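Local structure of glycosyl hydrolase family 88 (3WIW) at residues Asn55-Leu67 / Tyr366-Asp378. The protein hydrolyses unsaturated glucuronyl oligosaccharides, with specificity for those derived from heparin. Numbering follows the deposited sequence.
Sequences NPRSVNPDGTVRL and YNSEIDTPLNYAD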
loop_
_atom_site.group_PDB
_atom_site.type_symbol
_atom_site.label_atom_id
_atom_site.label_comp_id
_atom_site.label_asym_id
_atom_site.label_seq_id
_atom_site.Cartn_x
_atom_site.Cartn_y
_atom_site.Cartn_z
ATOM N N ASN A 55 -4.144 -2.916 16.669
ATOM C CA ASN A 55 -3.108 -2.079 16.092
ATOM C C ASN A 55 -3.540 -0.641 15.883
ATOM O O ASN A 55 -4.704 -0.374 15.592
ATOM C CB ASN A 55 -2.653 -2.701 14.781
ATOM C CG ASN A 55 -2.011 -4.038 15.007
ATOM O OD1 ASN A 55 -0.960 -4.113 15.646
ATOM N ND2 ASN A 55 -2.667 -5.105 14.574
ATOM N N PRO A 56 -2.609 0.307 16.028
ATOM C CA PRO A 56 -2.991 1.707 15.787
ATOM C C PRO A 56 -3.316 1.932 14.315
ATOM O O PRO A 56 -2.546 1.514 13.445
ATOM C CB PRO A 56 -1.734 2.470 16.208
ATOM C CG PRO A 56 -0.620 1.523 15.974
ATOM C CD PRO A 56 -1.171 0.162 16.329
ATOM N N ARG A 57 -4.454 2.578 14.048
ATOM C CA ARG A 57 -4.886 2.840 12.682
ATOM C C ARG A 57 -4.866 4.320 12.289
ATOM O O ARG A 57 -4.281 4.682 11.283
ATOM C CB ARG A 57 -6.285 2.267 12.439
ATOM C CG ARG A 57 -6.853 2.617 11.069
ATOM C CD ARG A 57 -8.169 1.882 10.778
ATOM N NE ARG A 57 -8.897 2.523 9.695
ATOM C CZ ARG A 57 -9.805 1.955 8.911
ATOM N NH1 ARG A 57 -10.057 0.640 9.007
ATOM N NH2 ARG A 57 -10.428 2.697 7.989
ATOM N N SER A 58 -5.543 5.166 13.057
ATOM C CA SER A 58 -5.652 6.574 12.711
ATOM C C SER A 58 -5.992 7.355 13.971
ATOM O O SER A 58 -6.158 6.773 15.049
ATOM C CB SER A 58 -6.705 6.809 11.618
ATOM O OG SER A 58 -7.986 6.357 12.031
ATOM N N VAL A 59 -6.093 8.678 13.848
ATOM C CA VAL A 59 -6.431 9.515 14.987
ATOM C C VAL A 59 -7.807 10.133 14.743
ATOM O O VAL A 59 -8.037 10.782 13.725
ATOM C CB VAL A 59 -5.355 10.583 15.213
ATOM C CG1 VAL A 59 -5.758 11.529 16.363
ATOM C CG2 VAL A 59 -4.014 9.925 15.523
ATOM N N ASN A 60 -8.728 9.893 15.670
ATOM C CA ASN A 60 -10.087 10.421 15.592
ATOM C C ASN A 60 -10.119 11.933 15.758
ATOM O O ASN A 60 -9.180 12.506 16.322
ATOM C CB ASN A 60 -10.913 9.791 16.705
ATOM C CG ASN A 60 -11.084 8.299 16.516
ATOM O OD1 ASN A 60 -11.299 7.823 15.389
ATOM N ND2 ASN A 60 -10.960 7.542 17.604
ATOM N N PRO A 61 -11.196 12.592 15.278
ATOM C CA PRO A 61 -11.349 14.043 15.447
ATOM C C PRO A 61 -11.160 14.502 16.893
ATOM O O PRO A 61 -10.649 15.598 17.097
ATOM C CB PRO A 61 -12.790 14.292 14.984
ATOM C CG PRO A 61 -13.013 13.227 13.940
ATOM C CD PRO A 61 -12.257 12.021 14.423
ATOM N N ASP A 62 -11.532 13.674 17.871
ATOM C CA ASP A 62 -11.362 14.052 19.280
ATOM C C ASP A 62 -9.961 13.797 19.845
ATOM O O ASP A 62 -9.716 14.026 21.024
ATOM C CB ASP A 62 -12.440 13.421 20.182
ATOM C CG ASP A 62 -12.298 11.897 20.336
ATOM O OD1 ASP A 62 -11.354 11.277 19.788
ATOM O OD2 ASP A 62 -13.151 11.305 21.041
ATOM N N GLY A 63 -9.053 13.306 19.011
ATOM C CA GLY A 63 -7.672 13.099 19.415
ATOM C C GLY A 63 -7.337 11.691 19.869
ATOM O O GLY A 63 -6.164 11.357 20.003
ATOM N N THR A 64 -8.356 10.871 20.113
ATOM C CA THR A 64 -8.142 9.473 20.512
ATOM C C THR A 64 -7.719 8.603 19.318
ATOM O O THR A 64 -7.884 8.985 18.154
ATOM C CB THR A 64 -9.402 8.866 21.166
ATOM O OG1 THR A 64 -10.478 8.887 20.217
ATOM C CG2 THR A 64 -9.804 9.626 22.436
ATOM N N VAL A 65 -7.186 7.424 19.598
ATOM C CA VAL A 65 -6.664 6.577 18.534
ATOM C C VAL A 65 -7.684 5.520 18.121
ATOM O O VAL A 65 -8.241 4.807 18.971
ATOM C CB VAL A 65 -5.362 5.895 18.963
ATOM C CG1 VAL A 65 -4.854 4.995 17.852
ATOM C CG2 VAL A 65 -4.316 6.932 19.323
ATOM N N ARG A 66 -7.966 5.452 16.824
ATOM C CA ARG A 66 -8.766 4.361 16.268
ATOM C C ARG A 66 -7.875 3.148 16.128
ATOM O O ARG A 66 -6.794 3.232 15.544
ATOM C CB ARG A 66 -9.338 4.740 14.905
ATOM C CG ARG A 66 -10.107 3.620 14.250
ATOM C CD ARG A 66 -10.804 4.083 12.984
ATOM N NE ARG A 66 -11.446 2.958 12.311
ATOM C CZ ARG A 66 -12.220 3.071 11.241
ATOM N NH1 ARG A 66 -12.757 1.992 10.696
ATOM N NH2 ARG A 66 -12.475 4.266 10.736
ATOM N N LEU A 67 -8.332 2.019 16.664
ATOM C CA LEU A 67 -7.568 0.774 16.658
ATOM C C LEU A 67 -8.111 -0.220 15.626
ATOM O O LEU A 67 -9.310 -0.210 15.304
ATOM C CB LEU A 67 -7.570 0.126 18.060
ATOM C CG LEU A 67 -7.051 1.011 19.195
ATOM C CD1 LEU A 67 -7.268 0.353 20.536
ATOM C CD2 LEU A 67 -5.576 1.323 18.963
ATOM N N TYR A 366 -17.215 10.180 2.844
ATOM C CA TYR A 366 -17.852 9.469 3.954
ATOM C C TYR A 366 -17.573 10.193 5.272
ATOM O O TYR A 366 -17.957 9.702 6.343
ATOM C CB TYR A 366 -17.363 8.011 4.017
ATOM C CG TYR A 366 -17.771 7.179 2.812
ATOM C CD1 TYR A 366 -17.089 7.293 1.596
ATOM C CD2 TYR A 366 -18.828 6.266 2.890
ATOM C CE1 TYR A 366 -17.463 6.561 0.488
ATOM C CE2 TYR A 366 -19.193 5.507 1.779
ATOM C CZ TYR A 366 -18.498 5.654 0.587
ATOM O OH TYR A 366 -18.860 4.912 -0.519
ATOM N N ASN A 367 -16.925 11.363 5.196
ATOM C CA ASN A 367 -16.480 12.072 6.394
ATOM C C ASN A 367 -15.661 11.150 7.298
ATOM O O ASN A 367 -15.838 11.121 8.525
ATOM C CB ASN A 367 -17.667 12.662 7.173
ATOM C CG ASN A 367 -17.224 13.615 8.257
ATOM O OD1 ASN A 367 -16.153 14.226 8.151
ATOM N ND2 ASN A 367 -18.025 13.736 9.321
ATOM N N SER A 368 -14.748 10.397 6.691
ATOM C CA SER A 368 -14.016 9.370 7.416
ATOM C C SER A 368 -12.523 9.579 7.271
ATOM O O SER A 368 -11.990 9.597 6.152
ATOM C CB SER A 368 -14.407 7.998 6.883
ATOM O OG SER A 368 -13.716 6.983 7.578
ATOM N N GLU A 369 -11.848 9.728 8.411
ATOM C CA GLU A 369 -10.388 9.820 8.437
ATOM C C GLU A 369 -9.866 10.917 7.515
ATOM O O GLU A 369 -8.963 10.699 6.708
ATOM C CB GLU A 369 -9.759 8.443 8.125
ATOM C CG GLU A 369 -10.043 7.407 9.233
ATOM C CD GLU A 369 -9.567 6.001 8.930
ATOM O OE1 GLU A 369 -9.699 5.558 7.773
ATOM O OE2 GLU A 369 -9.044 5.316 9.846
ATOM N N ILE A 370 -10.420 12.111 7.655
ATOM C CA ILE A 370 -9.967 13.228 6.844
ATOM C C ILE A 370 -8.860 13.971 7.578
ATOM O O ILE A 370 -9.079 14.510 8.668
ATOM C CB ILE A 370 -11.103 14.218 6.517
ATOM C CG1 ILE A 370 -12.248 13.511 5.771
ATOM C CG2 ILE A 370 -10.555 15.380 5.692
ATOM C CD1 ILE A 370 -13.518 14.371 5.675
ATOM N N ASP A 371 -7.676 14.001 6.972
ATOM C CA ASP A 371 -6.530 14.773 7.478
ATOM C C ASP A 371 -6.043 14.210 8.814
ATOM O O ASP A 371 -6.040 14.891 9.834
ATOM C CB ASP A 371 -6.808 16.299 7.548
ATOM C CG ASP A 371 -5.540 17.093 7.733
ATOM O OD1 ASP A 371 -4.449 16.528 7.611
ATOM O OD2 ASP A 371 -5.597 18.290 8.022
ATOM N N THR A 372 -5.628 12.947 8.794
ATOM C CA THR A 372 -5.193 12.204 9.967
ATOM C C THR A 372 -4.010 11.343 9.554
ATOM O O THR A 372 -3.896 10.956 8.384
ATOM C CB THR A 372 -6.329 11.210 10.483
ATOM O OG1 THR A 372 -5.785 10.276 11.434
ATOM C CG2 THR A 372 -6.882 10.354 9.369
ATOM N N PRO A 373 -3.121 11.023 10.504
ATOM C CA PRO A 373 -2.212 9.915 10.213
ATOM C C PRO A 373 -2.979 8.624 9.923
ATOM O O PRO A 373 -4.093 8.418 10.416
ATOM C CB PRO A 373 -1.458 9.736 11.526
ATOM C CG PRO A 373 -2.403 10.222 12.550
ATOM C CD PRO A 373 -3.032 11.438 11.913
ATOM N N LEU A 374 -2.376 7.761 9.112
ATOM C CA LEU A 374 -2.914 6.444 8.828
ATOM C C LEU A 374 -1.777 5.454 8.821
ATOM O O LEU A 374 -0.689 5.722 8.292
ATOM C CB LEU A 374 -3.655 6.455 7.495
ATOM C CG LEU A 374 -5.178 6.728 7.634
ATOM C CD1 LEU A 374 -5.777 7.212 6.326
ATOM C CD2 LEU A 374 -5.844 5.406 8.098
ATOM N N ASN A 375 -2.018 4.287 9.413
ATOM C CA ASN A 375 -0.967 3.294 9.534
ATOM C C ASN A 375 -0.332 2.884 8.197
ATOM O O ASN A 375 0.894 2.709 8.120
ATOM C CB ASN A 375 -1.436 2.097 10.367
ATOM C CG ASN A 375 -2.698 1.405 9.825
ATOM O OD1 ASN A 375 -3.139 1.626 8.680
ATOM N ND2 ASN A 375 -3.287 0.544 10.661
ATOM N N TYR A 376 -1.108 2.831 7.119
ATOM C CA TYR A 376 -0.515 2.455 5.838
ATOM C C TYR A 376 0.313 3.559 5.204
ATOM O O TYR A 376 1.241 3.264 4.450
ATOM C CB TYR A 376 -1.527 1.896 4.848
ATOM C CG TYR A 376 -2.799 2.706 4.653
ATOM C CD1 TYR A 376 -2.874 3.726 3.694
ATOM C CD2 TYR A 376 -3.948 2.416 5.396
ATOM C CE1 TYR A 376 -4.045 4.438 3.494
ATOM C CE2 TYR A 376 -5.147 3.115 5.200
ATOM C CZ TYR A 376 -5.181 4.127 4.240
ATOM O OH TYR A 376 -6.341 4.830 3.993
ATOM N N ALA A 377 0.023 4.828 5.513
ATOM C CA ALA A 377 0.925 5.901 5.059
ATOM C C ALA A 377 2.308 5.670 5.653
ATOM O O ALA A 377 3.320 5.768 4.954
ATOM C CB ALA A 377 0.407 7.250 5.445
ATOM N N ASP A 378 2.363 5.311 6.933
ATOM C CA ASP A 378 3.652 5.091 7.580
ATOM C C ASP A 378 4.378 3.878 6.977
ATOM O O ASP A 378 5.605 3.937 6.775
ATOM C CB ASP A 378 3.497 4.869 9.087
ATOM C CG ASP A 378 2.992 6.088 9.838
ATOM O OD1 ASP A 378 2.849 7.180 9.253
ATOM O OD2 ASP A 378 2.782 5.968 11.064
#
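Arg57 meets the carboxylate of Glu369 side-on, giving each oxygen its own N-H: Arg57 NE lies 2.8 Å from Glu369 OE2, and Arg57 NH2 lies 3.0 Å from Glu369 OE1 in a nearly straight bond (177°). The two flat groups are not coplanar but turned 42° apart, OE1 being met from above the carboxylate plane. A long aliphatic stem suits Arg57 to this place; with CG anti to the backbone N (chi1 175°) and the chain extended, its charged end reaches Glu369. Ser58 OG, on a stem short enough for a carboxylate this close to the strand, donates to Glu369 OE2 from the anti side at 2.6 Å, while Arg57 NE arrives on the syn side, so one oxygen is gripped by two donors. Arg66 adds a long, purely electrostatic salt bridge to OE2 and sets NH1 over one face of the Arg57 guanidinium, offset toward its rim, the two arginines gathering round one carboxylate.

Further along, threonine supplies an acceptor for a strand N-H: Val59 N bonds to Thr372 OG1 at 2.9 Å, and that hydroxyl in turn donates to Pro373 O. Val59 CG2 packs against the ring of Pro373. At the other end, Asn375 N bonds to Arg57 O and Asn375 ND2 to Pro56 O, both at 3.0 Å; an amide suits this place because ND2 can serve both Pro56 O and Thr74 OG1.

Behind this shell, a classic beta bulge puts Arg57 and Ser58 opposite Arg66, and Asp72 takes Arg57 NH1 in a second salt bridge. The contact thus ties a bulged beta-hairpin, closed by a type I turn from Asn60 to Gly63, to the loop leading into helix 375-392 of the alpha6/alpha6-barrel, with Leu374 at the helix N-cap and near Arg246, a predicted substrate-binding residue.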